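Local structure of putative DNA protection protein (Streptomyces coelicolor, 4CYB) at residues Thr2-Glu5 against Val9-Phe12; Arg21-Gln26 against Gln135-Asp140; Val31-Arg36 against Arg91-Ile96; Ser111-Leu116 against Glu163-Thr168; Leu122-Cys127 against Thr153-Ala158. The protein probably oxidises and stores iron as a twelve-subunit ferritin-like Dps protein, and may protect DNA. All coordinates share one frame; numbering follows the deposited sequence.

Contact 1 (Thr2-Glu5 against Val9-Phe12); sequences TIQE and VKQF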
# COMPACT_ATOMS: atom_id res chain seq x y z
N THR J 2 28.16 -32.61 -16.38
CA THR J 2 26.83 -32.22 -16.79
C THR J 2 25.82 -33.25 -16.23
O THR J 2 25.99 -34.45 -16.41
CB THR J 2 26.77 -32.12 -18.32
OG1 THR J 2 27.30 -30.85 -18.74
CG2 THR J 2 25.35 -32.22 -18.84
N ILE J 3 24.78 -32.80 -15.52
CA ILE J 3 23.72 -33.72 -15.15
C ILE J 3 22.56 -33.79 -16.17
O ILE J 3 21.84 -34.77 -16.18
CB ILE J 3 23.26 -33.61 -13.67
CG1 ILE J 3 22.67 -32.23 -13.32
CG2 ILE J 3 24.40 -33.98 -12.72
CD1 ILE J 3 22.20 -32.09 -11.87
N GLN J 4 22.37 -32.76 -17.00
CA GLN J 4 21.46 -32.83 -18.14
C GLN J 4 22.05 -31.99 -19.24
O GLN J 4 22.42 -30.84 -18.98
CB GLN J 4 20.04 -32.33 -17.76
CG GLN J 4 19.06 -32.34 -18.98
CD GLN J 4 17.65 -31.95 -18.62
OE1 GLN J 4 17.33 -31.66 -17.47
NE2 GLN J 4 16.78 -31.92 -19.61
N GLU J 5 22.15 -32.52 -20.46
CA GLU J 5 22.69 -31.79 -21.58
C GLU J 5 21.70 -30.80 -22.09
O GLU J 5 20.49 -31.09 -22.11
CB GLU J 5 23.06 -32.75 -22.78
CG GLU J 5 24.16 -33.77 -22.44
CD GLU J 5 25.57 -33.18 -22.35
OE1 GLU J 5 25.90 -32.22 -23.10
OE2 GLU J 5 26.38 -33.69 -21.52
N VAL J 9 15.28 -33.30 -23.19
CA VAL J 9 14.22 -33.19 -22.18
C VAL J 9 14.30 -34.41 -21.25
O VAL J 9 14.74 -35.54 -21.68
CB VAL J 9 12.80 -33.04 -22.80
CG1 VAL J 9 12.65 -31.74 -23.57
CG2 VAL J 9 12.44 -34.26 -23.67
N LYS J 10 13.92 -34.24 -19.99
CA LYS J 10 13.89 -35.40 -19.14
C LYS J 10 12.53 -36.05 -19.16
O LYS J 10 11.58 -35.48 -19.70
CB LYS J 10 14.43 -35.17 -17.71
CG LYS J 10 13.93 -33.95 -16.96
CD LYS J 10 14.67 -33.85 -15.62
CE LYS J 10 14.16 -32.65 -14.81
NZ LYS J 10 14.44 -32.77 -13.34
N GLN J 11 12.44 -37.25 -18.62
CA GLN J 11 11.14 -37.84 -18.40
C GLN J 11 10.46 -36.89 -17.40
O GLN J 11 11.03 -36.60 -16.33
CB GLN J 11 11.23 -39.27 -17.84
CG GLN J 11 9.85 -39.85 -17.63
CD GLN J 11 9.01 -39.66 -18.90
OE1 GLN J 11 9.30 -40.27 -19.94
NE2 GLN J 11 8.00 -38.79 -18.84
N PHE J 12 9.30 -36.37 -17.77
CA PHE J 12 8.60 -35.40 -16.89
C PHE J 12 7.09 -35.63 -16.88
O PHE J 12 6.48 -35.93 -17.93
CB PHE J 12 8.97 -33.94 -17.30
CG PHE J 12 9.34 -33.04 -16.12
CD1 PHE J 12 10.23 -33.45 -15.13
CD2 PHE J 12 8.82 -31.73 -16.04
CE1 PHE J 12 10.59 -32.61 -14.07
CE2 PHE J 12 9.17 -30.88 -14.97
CZ PHE J 12 10.06 -31.32 -13.99
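In the N-terminal tail, ahead of the first long helix of the Dps fold, the side chain of Gln4 reaches across to the backbone of Val9 and Lys10. Its amide end does the touching. NE2 lies 3.7 Å from the backbone N of Lys10 and 3.8 Å from CA of Val9. OE1 sits against the aliphatic part of the lysine, 3.9 Å from Lys10 CD. The two side chains cross at about a right angle. Gln4 has CG opposite its own backbone N (chi1 177°) and stays extended beyond it, which carries the amide over the gap between the two backbones. No hydrogen bond joins the segments themselves. The amide is held from outside: NE2 bonds to the carbonyl O of Gly83 and weakly to that of Thr8, while OE1 accepts from Arg50 of the second subunit. Gln4 also pairs in an antiparallel beta ladder with a strand of that subunit, so the tail forms part of a sheet across the interface. Replacing Gln4 by an alanine would probably leave Gly83 O and Arg50 of the second subunit without this partner and open a gap beside Lys10. The lysine chain is also extended, and its NZ makes a salt bridge to Glu163 of the third subunit.

Contact 2 (Arg21-Gln26 against Gln135-Asp140); sequences RLYSCQ and QEYGDD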
# COMPACT_ATOMS: atom_id res chain seq x y z
N ARG J 21 7.39 -32.17 -26.15
CA ARG J 21 8.19 -31.35 -25.24
C ARG J 21 9.52 -30.90 -25.82
O ARG J 21 9.91 -29.73 -25.72
CB ARG J 21 8.37 -32.09 -23.92
CG ARG J 21 7.02 -32.34 -23.26
CD ARG J 21 7.17 -32.93 -21.88
NE ARG J 21 7.56 -34.34 -21.87
CZ ARG J 21 8.72 -34.83 -21.50
NH1 ARG J 21 9.69 -34.02 -21.07
NH2 ARG J 21 8.93 -36.15 -21.51
N LEU J 22 10.22 -31.80 -26.50
CA LEU J 22 11.46 -31.45 -27.13
C LEU J 22 11.28 -30.35 -28.18
O LEU J 22 12.06 -29.40 -28.26
CB LEU J 22 12.00 -32.70 -27.84
CG LEU J 22 13.48 -33.02 -27.84
CD1 LEU J 22 13.91 -33.43 -29.25
CD2 LEU J 22 14.37 -31.95 -27.28
N TYR J 23 10.26 -30.49 -29.01
CA TYR J 23 10.00 -29.49 -30.04
C TYR J 23 9.63 -28.12 -29.41
O TYR J 23 10.13 -27.06 -29.83
CB TYR J 23 8.91 -29.98 -31.02
CG TYR J 23 8.66 -28.97 -32.11
CD1 TYR J 23 9.50 -28.92 -33.25
CD2 TYR J 23 7.60 -28.09 -32.03
CE1 TYR J 23 9.28 -28.00 -34.26
CE2 TYR J 23 7.37 -27.14 -33.04
CZ TYR J 23 8.22 -27.11 -34.16
OH TYR J 23 8.01 -26.19 -35.16
N SER J 24 8.78 -28.14 -28.41
CA SER J 24 8.36 -26.84 -27.78
C SER J 24 9.60 -26.19 -27.17
O SER J 24 9.78 -24.95 -27.32
CB SER J 24 7.26 -27.06 -26.74
OG SER J 24 6.01 -27.28 -27.33
N CYS J 25 10.45 -26.98 -26.51
CA CYS J 25 11.67 -26.40 -25.93
C CYS J 25 12.63 -25.78 -26.97
O CYS J 25 13.18 -24.73 -26.72
CB CYS J 25 12.46 -27.36 -25.05
SG CYS J 25 11.56 -27.80 -23.53
N GLN J 26 12.79 -26.44 -28.15
CA GLN J 26 13.58 -25.81 -29.22
C GLN J 26 12.95 -24.51 -29.68
O GLN J 26 13.69 -23.53 -29.83
CB GLN J 26 13.67 -26.73 -30.45
CG GLN J 26 14.41 -28.01 -30.18
CD GLN J 26 14.17 -29.09 -31.27
OE1 GLN J 26 14.72 -30.18 -31.18
NE2 GLN J 26 13.38 -28.76 -32.30
N GLN J 135 0.87 -25.73 -31.24
CA GLN J 135 -0.53 -26.09 -31.13
C GLN J 135 -0.84 -27.42 -31.88
O GLN J 135 -1.54 -28.30 -31.37
CB GLN J 135 -1.43 -24.98 -31.68
CG GLN J 135 -2.94 -25.22 -31.54
CD GLN J 135 -3.34 -25.38 -30.06
OE1 GLN J 135 -3.25 -24.43 -29.28
NE2 GLN J 135 -3.69 -26.61 -29.67
N GLU J 136 -0.29 -27.57 -33.08
CA GLU J 136 -0.48 -28.83 -33.83
C GLU J 136 0.03 -30.04 -33.08
O GLU J 136 -0.56 -31.11 -33.20
CB GLU J 136 0.28 -28.79 -35.15
CG GLU J 136 -0.42 -28.11 -36.27
CD GLU J 136 0.58 -27.72 -37.35
OE1 GLU J 136 1.61 -28.43 -37.52
OE2 GLU J 136 0.36 -26.67 -38.00
N TYR J 137 1.15 -29.90 -32.37
CA TYR J 137 1.68 -31.00 -31.56
C TYR J 137 0.93 -31.22 -30.25
O TYR J 137 1.28 -32.13 -29.53
CB TYR J 137 3.12 -30.73 -31.14
CG TYR J 137 4.26 -31.27 -31.94
CD1 TYR J 137 4.72 -32.62 -31.76
CD2 TYR J 137 4.98 -30.43 -32.80
CE1 TYR J 137 5.82 -33.13 -32.47
CE2 TYR J 137 6.09 -30.91 -33.51
CZ TYR J 137 6.50 -32.25 -33.35
OH TYR J 137 7.58 -32.68 -34.09
N GLY J 138 -0.04 -30.39 -29.90
CA GLY J 138 -0.84 -30.66 -28.70
C GLY J 138 -0.36 -29.89 -27.46
O GLY J 138 -0.92 -30.08 -26.36
N ASP J 139 0.63 -28.99 -27.62
CA ASP J 139 1.15 -28.21 -26.45
C ASP J 139 0.33 -26.93 -26.28
O ASP J 139 0.76 -25.83 -26.66
CB ASP J 139 2.62 -27.94 -26.60
CG ASP J 139 3.26 -27.42 -25.27
OD1 ASP J 139 2.46 -27.12 -24.35
OD2 ASP J 139 4.49 -27.30 -25.20
N ASP J 140 -0.91 -27.11 -25.80
CA ASP J 140 -1.86 -26.00 -25.64
C ASP J 140 -1.27 -24.88 -24.78
O ASP J 140 -1.50 -23.69 -25.09
CB ASP J 140 -3.14 -26.49 -24.96
CG ASP J 140 -3.88 -27.54 -25.80
OD1 ASP J 140 -4.09 -27.25 -26.97
OD2 ASP J 140 -4.19 -28.65 -25.29
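Tyr23 and Tyr137 make the aromatic part of this contact. Their rings form an offset stack, with centroids 4.8 Å apart and planes at 27°. CE2 of Tyr137 lies over one face of the Tyr23 ring, toward its rim, and comes within 3.5 Å of Tyr23 CG. A CH-pi contact adds to this: Tyr23 CB sits over the face of the Tyr137 ring, 4.3 Å from its centroid. Tyr23 OH bonds outside the pair, to Arg27. An alanine in place of Tyr23 has no ring to stack on, and the Tyr137 ring would probably be freer to turn.

The polar part is one short bond. Ser24 OG donates to Asp139 OD2 at 2.6 Å, on the anti side of the carboxylate and 15° out of its plane. Asp139 places its carboxylate by setting CG opposite its backbone N (chi1 -167°). The same group bonds to Thr142 OG1 and makes a salt bridge to Arg78.

The backbone turns sharply here. Gly138, with positive phi, is the first residue to leave the helical backbone angles, in a Schellman motif. Asp139 is then the N-cap of helix 140-164. The contact thus ties helix 18-48 to the tight turn between the last two helices of the ferritin-like four-helix bundle.

Contact 3 (Val31-Arg36 against Arg91-Ile96); sequences VLADTR and RHVAEI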
# COMPACT_ATOMS: atom_id res chain seq x y z
N VAL J 31 12.96 -18.21 -29.22
CA VAL J 31 12.25 -16.99 -28.79
C VAL J 31 13.01 -16.38 -27.61
O VAL J 31 13.15 -15.15 -27.52
CB VAL J 31 10.79 -17.30 -28.39
CG1 VAL J 31 10.13 -16.08 -27.73
CG2 VAL J 31 10.01 -17.69 -29.67
N LEU J 32 13.42 -17.22 -26.68
CA LEU J 32 14.15 -16.76 -25.45
C LEU J 32 15.45 -16.07 -25.83
O LEU J 32 15.75 -14.97 -25.32
CB LEU J 32 14.39 -17.97 -24.56
CG LEU J 32 14.81 -17.80 -23.12
CD1 LEU J 32 13.90 -16.76 -22.45
CD2 LEU J 32 14.72 -19.18 -22.47
N ALA J 33 16.24 -16.68 -26.73
CA ALA J 33 17.51 -16.07 -27.21
C ALA J 33 17.24 -14.72 -27.85
O ALA J 33 17.92 -13.74 -27.55
CB ALA J 33 18.26 -17.03 -28.17
N ASP J 34 16.25 -14.62 -28.75
CA ASP J 34 15.94 -13.34 -29.36
C ASP J 34 15.44 -12.27 -28.35
O ASP J 34 15.80 -11.08 -28.43
CB ASP J 34 14.92 -13.49 -30.48
CG ASP J 34 15.43 -14.40 -31.66
OD1 ASP J 34 16.66 -14.46 -31.92
OD2 ASP J 34 14.58 -15.08 -32.30
N THR J 35 14.66 -12.73 -27.39
CA THR J 35 14.09 -11.85 -26.39
C THR J 35 15.20 -11.39 -25.42
O THR J 35 15.19 -10.24 -24.97
CB THR J 35 12.99 -12.56 -25.59
OG1 THR J 35 11.91 -12.91 -26.46
CG2 THR J 35 12.42 -11.60 -24.49
N ARG J 36 16.13 -12.27 -25.08
CA ARG J 36 17.35 -11.81 -24.35
C ARG J 36 18.09 -10.65 -25.04
O ARG J 36 18.44 -9.64 -24.40
CB ARG J 36 18.31 -12.95 -24.05
CG ARG J 36 17.74 -14.01 -23.14
CD ARG J 36 18.06 -13.64 -21.70
NE ARG J 36 19.49 -13.55 -21.43
CZ ARG J 36 20.24 -14.61 -21.16
NH1 ARG J 36 19.70 -15.83 -21.17
NH2 ARG J 36 21.55 -14.47 -20.94
N ARG J 91 26.67 -15.93 -23.85
CA ARG J 91 27.52 -16.42 -24.93
C ARG J 91 26.86 -17.57 -25.66
O ARG J 91 27.13 -17.78 -26.86
CB ARG J 91 28.91 -16.81 -24.40
CG ARG J 91 29.73 -15.51 -24.11
CD ARG J 91 30.93 -15.75 -23.16
NE ARG J 91 30.45 -15.95 -21.79
CZ ARG J 91 31.17 -15.75 -20.68
NH1 ARG J 91 32.43 -15.38 -20.76
NH2 ARG J 91 30.64 -15.99 -19.48
N HIS J 92 25.99 -18.30 -24.96
CA HIS J 92 25.13 -19.27 -25.64
C HIS J 92 24.00 -18.61 -26.40
O HIS J 92 23.71 -18.97 -27.55
CB HIS J 92 24.64 -20.33 -24.64
CG HIS J 92 24.07 -21.57 -25.29
ND1 HIS J 92 23.32 -22.47 -24.62
CD2 HIS J 92 24.15 -22.03 -26.61
CE1 HIS J 92 22.97 -23.47 -25.44
NE2 HIS J 92 23.47 -23.20 -26.67
N VAL J 93 23.34 -17.61 -25.78
CA VAL J 93 22.31 -16.83 -26.48
C VAL J 93 22.81 -16.36 -27.86
O VAL J 93 22.08 -16.47 -28.84
CB VAL J 93 21.88 -15.60 -25.60
CG1 VAL J 93 21.14 -14.50 -26.41
CG2 VAL J 93 21.02 -16.09 -24.41
N ALA J 94 24.06 -15.88 -27.88
CA ALA J 94 24.77 -15.37 -29.09
C ALA J 94 24.77 -16.38 -30.22
O ALA J 94 24.63 -16.03 -31.39
CB ALA J 94 26.21 -14.96 -28.74
N GLU J 95 24.85 -17.65 -29.86
CA GLU J 95 24.94 -18.72 -30.83
C GLU J 95 23.60 -19.16 -31.37
O GLU J 95 23.57 -19.84 -32.41
CB GLU J 95 25.67 -19.92 -30.26
CG GLU J 95 27.10 -19.60 -29.85
CD GLU J 95 27.68 -20.69 -28.97
OE1 GLU J 95 26.89 -21.54 -28.46
OE2 GLU J 95 28.90 -20.71 -28.72
N ILE J 96 22.50 -18.77 -30.71
CA ILE J 96 21.17 -19.22 -31.07
C ILE J 96 20.36 -18.08 -31.73
O ILE J 96 19.53 -18.32 -32.68
CB ILE J 96 20.39 -19.71 -29.81
CG1 ILE J 96 21.05 -20.96 -29.20
CG2 ILE J 96 18.89 -19.95 -30.15
CD1 ILE J 96 20.49 -21.39 -27.83
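The carbonyl O of Val31 is gripped twice by Thr35, on the helix that carries Ala33 and Arg36 against Val93 and Ile96. Thr35 OG1 donates to Val31 O at 2.8 Å and Thr35 N at 2.9 Å. The hydroxyl comes from above the carbonyl plane, 39° out of it, and the amide from the opposite face. This ties the threonine side chain back to its own helix.

No hydrogen bond crosses between the segments; they meet by van der Waals packing. Ala33 CB meets Ile96 CG2 at 3.6 Å. Val93 spreads its two methyls over different partners. CG1 rests 3.5 Å from the carbonyl O of Ala33, and CG2 lies over one face of the Arg36 guanidinium, 3.5 Å from NH1. Val93 CG1 stands opposite its backbone N (chi1 163°), which leaves CG2 directed at the arginine. The Arg36 chain bends at chi2 and again at chi3, and so folds its flat end over that methyl. The guanidinium finds its polar partners elsewhere. NH2 bonds to the carbonyl O of Gly88 and makes a salt bridge to Asp40 of the second subunit.

The small Ala33 lets the backbones come close, with its CA 4.9 Å from that of Val93. The axes of the short segments pass 8.7 Å apart at -112°. Helix 90-96 therefore lies across the long helix 18-48 rather than along it. Such a short helix, in the link between the second and third helices of the four-helix bundle, is characteristic of the Dps family.

Contact 4 (Ser111-Leu116 against Glu163-Thr168); sequences SMLSRL and EHLVDT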
# COMPACT_ATOMS: atom_id res chain seq x y z
N SER J 111 17.61 5.62 -35.55
CA SER J 111 18.16 4.27 -35.84
C SER J 111 18.02 3.31 -34.69
O SER J 111 17.83 2.10 -34.92
CB SER J 111 19.64 4.32 -36.21
OG SER J 111 19.75 5.11 -37.39
N MET J 112 18.17 3.82 -33.48
CA MET J 112 17.95 2.94 -32.31
C MET J 112 16.50 2.45 -32.38
O MET J 112 16.25 1.25 -32.20
CB MET J 112 18.15 3.71 -30.99
CG MET J 112 19.51 4.35 -30.76
SD MET J 112 19.42 5.25 -29.17
CE MET J 112 21.18 5.59 -28.94
N LEU J 113 15.53 3.36 -32.61
CA LEU J 113 14.11 2.98 -32.61
C LEU J 113 13.85 1.96 -33.74
O LEU J 113 13.13 0.97 -33.55
CB LEU J 113 13.18 4.20 -32.78
CG LEU J 113 13.34 5.26 -31.65
CD1 LEU J 113 12.31 6.36 -31.79
CD2 LEU J 113 13.13 4.59 -30.29
N SER J 114 14.41 2.23 -34.92
CA SER J 114 14.26 1.27 -36.05
C SER J 114 14.81 -0.13 -35.75
O SER J 114 14.20 -1.13 -36.17
CB SER J 114 14.97 1.83 -37.28
OG SER J 114 14.21 2.93 -37.73
N ARG J 115 15.96 -0.21 -35.08
CA ARG J 115 16.56 -1.49 -34.70
C ARG J 115 15.63 -2.27 -33.75
O ARG J 115 15.50 -3.48 -33.88
CB ARG J 115 17.94 -1.28 -34.06
CG ARG J 115 18.63 -2.61 -33.77
CD ARG J 115 20.09 -2.35 -33.33
NE ARG J 115 20.92 -1.66 -34.33
CZ ARG J 115 21.47 -2.23 -35.43
NH1 ARG J 115 21.29 -3.51 -35.72
NH2 ARG J 115 22.21 -1.48 -36.25
N LEU J 116 15.03 -1.58 -32.76
CA LEU J 116 14.03 -2.19 -31.88
C LEU J 116 12.87 -2.74 -32.71
O LEU J 116 12.48 -3.89 -32.51
CB LEU J 116 13.54 -1.14 -30.88
CG LEU J 116 14.56 -0.68 -29.80
CD1 LEU J 116 13.86 0.44 -29.01
CD2 LEU J 116 14.95 -1.81 -28.85
N GLU J 163 5.31 4.78 -33.32
CA GLU J 163 4.70 6.12 -33.33
C GLU J 163 5.68 7.24 -33.12
O GLU J 163 5.46 8.33 -33.63
CB GLU J 163 3.49 6.25 -32.34
CG GLU J 163 2.27 5.38 -32.62
CD GLU J 163 1.69 5.47 -34.04
OE1 GLU J 163 2.08 6.33 -34.86
OE2 GLU J 163 0.80 4.67 -34.30
N HIS J 164 6.77 7.00 -32.39
CA HIS J 164 7.81 8.02 -32.20
C HIS J 164 8.63 8.32 -33.44
O HIS J 164 9.26 9.36 -33.50
CB HIS J 164 8.77 7.62 -31.09
CG HIS J 164 8.12 7.63 -29.75
ND1 HIS J 164 8.11 8.71 -28.93
CD2 HIS J 164 7.38 6.65 -29.13
CE1 HIS J 164 7.36 8.40 -27.81
NE2 HIS J 164 6.96 7.15 -27.93
N LEU J 165 8.57 7.44 -34.44
CA LEU J 165 9.28 7.68 -35.70
C LEU J 165 8.44 8.46 -36.72
O LEU J 165 8.97 8.83 -37.77
CB LEU J 165 9.68 6.35 -36.38
CG LEU J 165 10.87 5.70 -35.68
CD1 LEU J 165 11.13 4.32 -36.26
CD2 LEU J 165 12.15 6.54 -35.71
N VAL J 166 7.17 8.70 -36.44
CA VAL J 166 6.31 9.48 -37.35
C VAL J 166 6.79 10.94 -37.45
O VAL J 166 6.85 11.65 -36.46
CB VAL J 166 4.82 9.37 -36.98
CG1 VAL J 166 3.99 10.27 -37.94
CG2 VAL J 166 4.37 7.92 -37.06
N ASP J 167 7.18 11.40 -38.64
CA ASP J 167 7.58 12.80 -38.80
C ASP J 167 6.34 13.66 -39.07
O ASP J 167 5.79 13.60 -40.14
CB ASP J 167 8.52 12.94 -39.98
CG ASP J 167 9.15 14.35 -40.08
OD1 ASP J 167 8.93 15.23 -39.21
OD2 ASP J 167 9.86 14.57 -41.07
N THR J 168 5.91 14.46 -38.10
CA THR J 168 4.63 15.18 -38.24
C THR J 168 4.73 16.47 -37.43
O THR J 168 5.44 16.50 -36.43
CB THR J 168 3.43 14.25 -37.84
OG1 THR J 168 2.18 14.77 -38.35
CG2 THR J 168 3.34 14.00 -36.28
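Leu113 and Leu165 slide past each other in opposite directions, each flank lying along the other. Leu165 CD2 rests against Leu113 CB at 3.9 Å and is equally near Leu113 CD1. The other methyl, CD1, turns to Ser114 and stops 3.7 Å from its OG. Leu165 has CG opposite its carbonyl carbon (chi1 -75°), which points the fork at the helix. Leu113 CD1 reaches on to His164, and the two side chains cross at a slant. It touches only the root of that residue, with His164 CB at 3.8 Å.

No hydrogen bond crosses between the segments. The hydroxyl of Ser114 is engaged elsewhere, with the carbonyl O of Pro110 and with His172 of the fifth subunit. The leucine methyl therefore packs beside a polar atom that already has partners.

Segment 163-168 takes the chain out of helix 140-164 and into the C-terminal tail. The contact fastens this exit to the first turns of helix 109-136. Leu113 faces the end of helix 140-164, while Met112 and Leu116, also on helix 109-136, pack on Tyr45 of helix 18-48. His164 packs on Leu57 and Leu60 of helix 54-81 and meets the ring of Phe54 of the fourth subunit. Helix 109-136 thus stands between helices 18-48 and 140-164, with neighbouring subunits meeting the exit from the last helix.

Contact 5 (Leu122-Cys127 against Thr153-Ala158); sequences LILTEC and TNELQA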
# COMPACT_ATOMS: atom_id res chain seq x y z
N LEU J 122 11.07 -9.58 -36.10
CA LEU J 122 11.72 -10.89 -36.10
C LEU J 122 11.05 -11.87 -35.13
O LEU J 122 10.63 -13.01 -35.50
CB LEU J 122 13.20 -10.69 -35.76
CG LEU J 122 14.13 -11.87 -35.92
CD1 LEU J 122 15.55 -11.38 -36.25
CD2 LEU J 122 14.06 -12.78 -34.69
N ILE J 123 10.93 -11.44 -33.86
CA ILE J 123 10.25 -12.20 -32.82
C ILE J 123 8.78 -12.47 -33.15
O ILE J 123 8.31 -13.60 -33.00
CB ILE J 123 10.42 -11.48 -31.44
CG1 ILE J 123 11.91 -11.51 -31.08
CG2 ILE J 123 9.62 -12.20 -30.36
CD1 ILE J 123 12.29 -10.67 -29.83
N LEU J 124 8.05 -11.47 -33.64
CA LEU J 124 6.60 -11.65 -34.01
C LEU J 124 6.47 -12.73 -35.14
O LEU J 124 5.63 -13.64 -35.04
CB LEU J 124 5.97 -10.32 -34.46
CG LEU J 124 5.72 -9.34 -33.30
CD1 LEU J 124 5.28 -7.99 -33.81
CD2 LEU J 124 4.63 -9.87 -32.35
N THR J 125 7.36 -12.68 -36.13
CA THR J 125 7.32 -13.68 -37.23
C THR J 125 7.54 -15.11 -36.70
O THR J 125 6.77 -16.04 -36.98
CB THR J 125 8.32 -13.29 -38.32
OG1 THR J 125 7.95 -11.99 -38.82
CG2 THR J 125 8.29 -14.31 -39.49
N GLU J 126 8.55 -15.26 -35.86
CA GLU J 126 8.86 -16.53 -35.19
C GLU J 126 7.71 -17.00 -34.31
O GLU J 126 7.41 -18.18 -34.27
CB GLU J 126 10.09 -16.37 -34.29
CG GLU J 126 11.39 -16.44 -35.04
CD GLU J 126 12.08 -17.80 -34.98
OE1 GLU J 126 11.50 -18.83 -34.47
OE2 GLU J 126 13.24 -17.80 -35.46
N CYS J 127 7.10 -16.09 -33.54
CA CYS J 127 5.99 -16.43 -32.66
C CYS J 127 4.78 -16.97 -33.37
O CYS J 127 4.18 -17.90 -32.89
CB CYS J 127 5.46 -15.20 -31.93
SG CYS J 127 6.29 -14.96 -30.36
N THR J 153 2.49 -8.80 -26.22
CA THR J 153 3.41 -7.78 -25.70
C THR J 153 4.29 -7.16 -26.76
O THR J 153 4.46 -5.94 -26.78
CB THR J 153 4.36 -8.32 -24.61
OG1 THR J 153 3.55 -8.77 -23.54
CG2 THR J 153 5.29 -7.23 -24.10
N ASN J 154 4.90 -7.98 -27.62
CA ASN J 154 5.70 -7.40 -28.69
C ASN J 154 4.91 -6.53 -29.67
O ASN J 154 5.45 -5.52 -30.13
CB ASN J 154 6.44 -8.49 -29.42
CG ASN J 154 7.67 -8.93 -28.66
OD1 ASN J 154 8.71 -8.21 -28.66
ND2 ASN J 154 7.58 -10.06 -28.01
N GLU J 155 3.70 -6.97 -30.03
CA GLU J 155 2.82 -6.12 -30.87
C GLU J 155 2.57 -4.74 -30.27
O GLU J 155 2.78 -3.71 -30.96
CB GLU J 155 1.50 -6.82 -31.26
CG GLU J 155 1.76 -8.08 -32.06
CD GLU J 155 0.49 -8.98 -32.23
OE1 GLU J 155 -0.32 -9.17 -31.25
OE2 GLU J 155 0.30 -9.55 -33.35
N LEU J 156 2.18 -4.69 -29.00
CA LEU J 156 1.89 -3.43 -28.36
C LEU J 156 3.14 -2.56 -28.27
O LEU J 156 3.09 -1.33 -28.50
CB LEU J 156 1.28 -3.70 -26.96
CG LEU J 156 0.76 -2.41 -26.26
CD1 LEU J 156 -0.52 -1.84 -26.89
CD2 LEU J 156 0.49 -2.71 -24.77
N GLN J 157 4.26 -3.16 -27.85
CA GLN J 157 5.50 -2.41 -27.77
C GLN J 157 5.95 -1.77 -29.11
O GLN J 157 6.36 -0.62 -29.17
CB GLN J 157 6.64 -3.27 -27.19
CG GLN J 157 6.44 -3.49 -25.68
CD GLN J 157 7.62 -4.22 -25.07
OE1 GLN J 157 8.61 -4.49 -25.74
NE2 GLN J 157 7.53 -4.53 -23.76
N ALA J 158 5.82 -2.54 -30.19
CA ALA J 158 6.20 -2.07 -31.52
C ALA J 158 5.37 -0.86 -31.89
O ALA J 158 5.91 0.08 -32.50
CB ALA J 158 6.04 -3.22 -32.55
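Leu124 drives its branched end against segment 153-158 between Asn154 and Glu155, and this is the tight part of the contact. Its CD2 lies 3.4 Å from Glu155 CG and 3.7 Å from Asn154 CB. The other methyl, CD1, also faces the glutamate chain, at 3.9 Å from Glu155 CG. Leu124 runs past Asn154 in the opposite direction and crosses Glu155 at a slant. Its CG lies opposite the carbonyl carbon (chi1 -73°), which sends both methyls across the gap.

The side of Ile123 is looser. Its CG2 comes to 3.8 Å from Asn154 ND2 and touches little else of the amide. The two side chains meet nearly at right angles.

The segments belong to helices 109-136 and 140-164, the last two helices of the ferritin-like four-helix bundle. The axes of the two short segments run nearly antiparallel, at -151°, and pass 10.0 Å apart at their closest. Side chains meet between the backbones, and no hydrogen bond joins the segments. The buried amide of Asn154 is satisfied from within the bundle: ND2 gives to the carbonyl O of Val150, and OD1 accepts from Gln68 of helix 54-81.

The outer side of the contact faces another chain. Glu155 presents its CG to Leu124 and its carboxylate to Arg78 of the sixth subunit, in a salt bridge. Leu124 also packs on Ala15 of that subunit.

Contacts 3 and 5 are the buried ones, and they touch: Asp34 packs on Leu122 and Ile123. Contacts 1, 2 and 4 are only partly buried and lie farther from the chain centre. Contacts 4 and 5 join the same two helices, 109-136 and 140-164, one at the end and one midway. Contacts 2 and 3 share helix 18-48. Their chemistry differs with place. Contact 2 alone has a hydrogen bond and a ring stack between its segments. Contacts 3, 4 and 5 rely on side-chain packing. Contact 1 is slight, its polar ends bonded partly to Gly83 of the same chain and partly to other subunits; Arg21 of contact 2 probably bonds to Lys10 O.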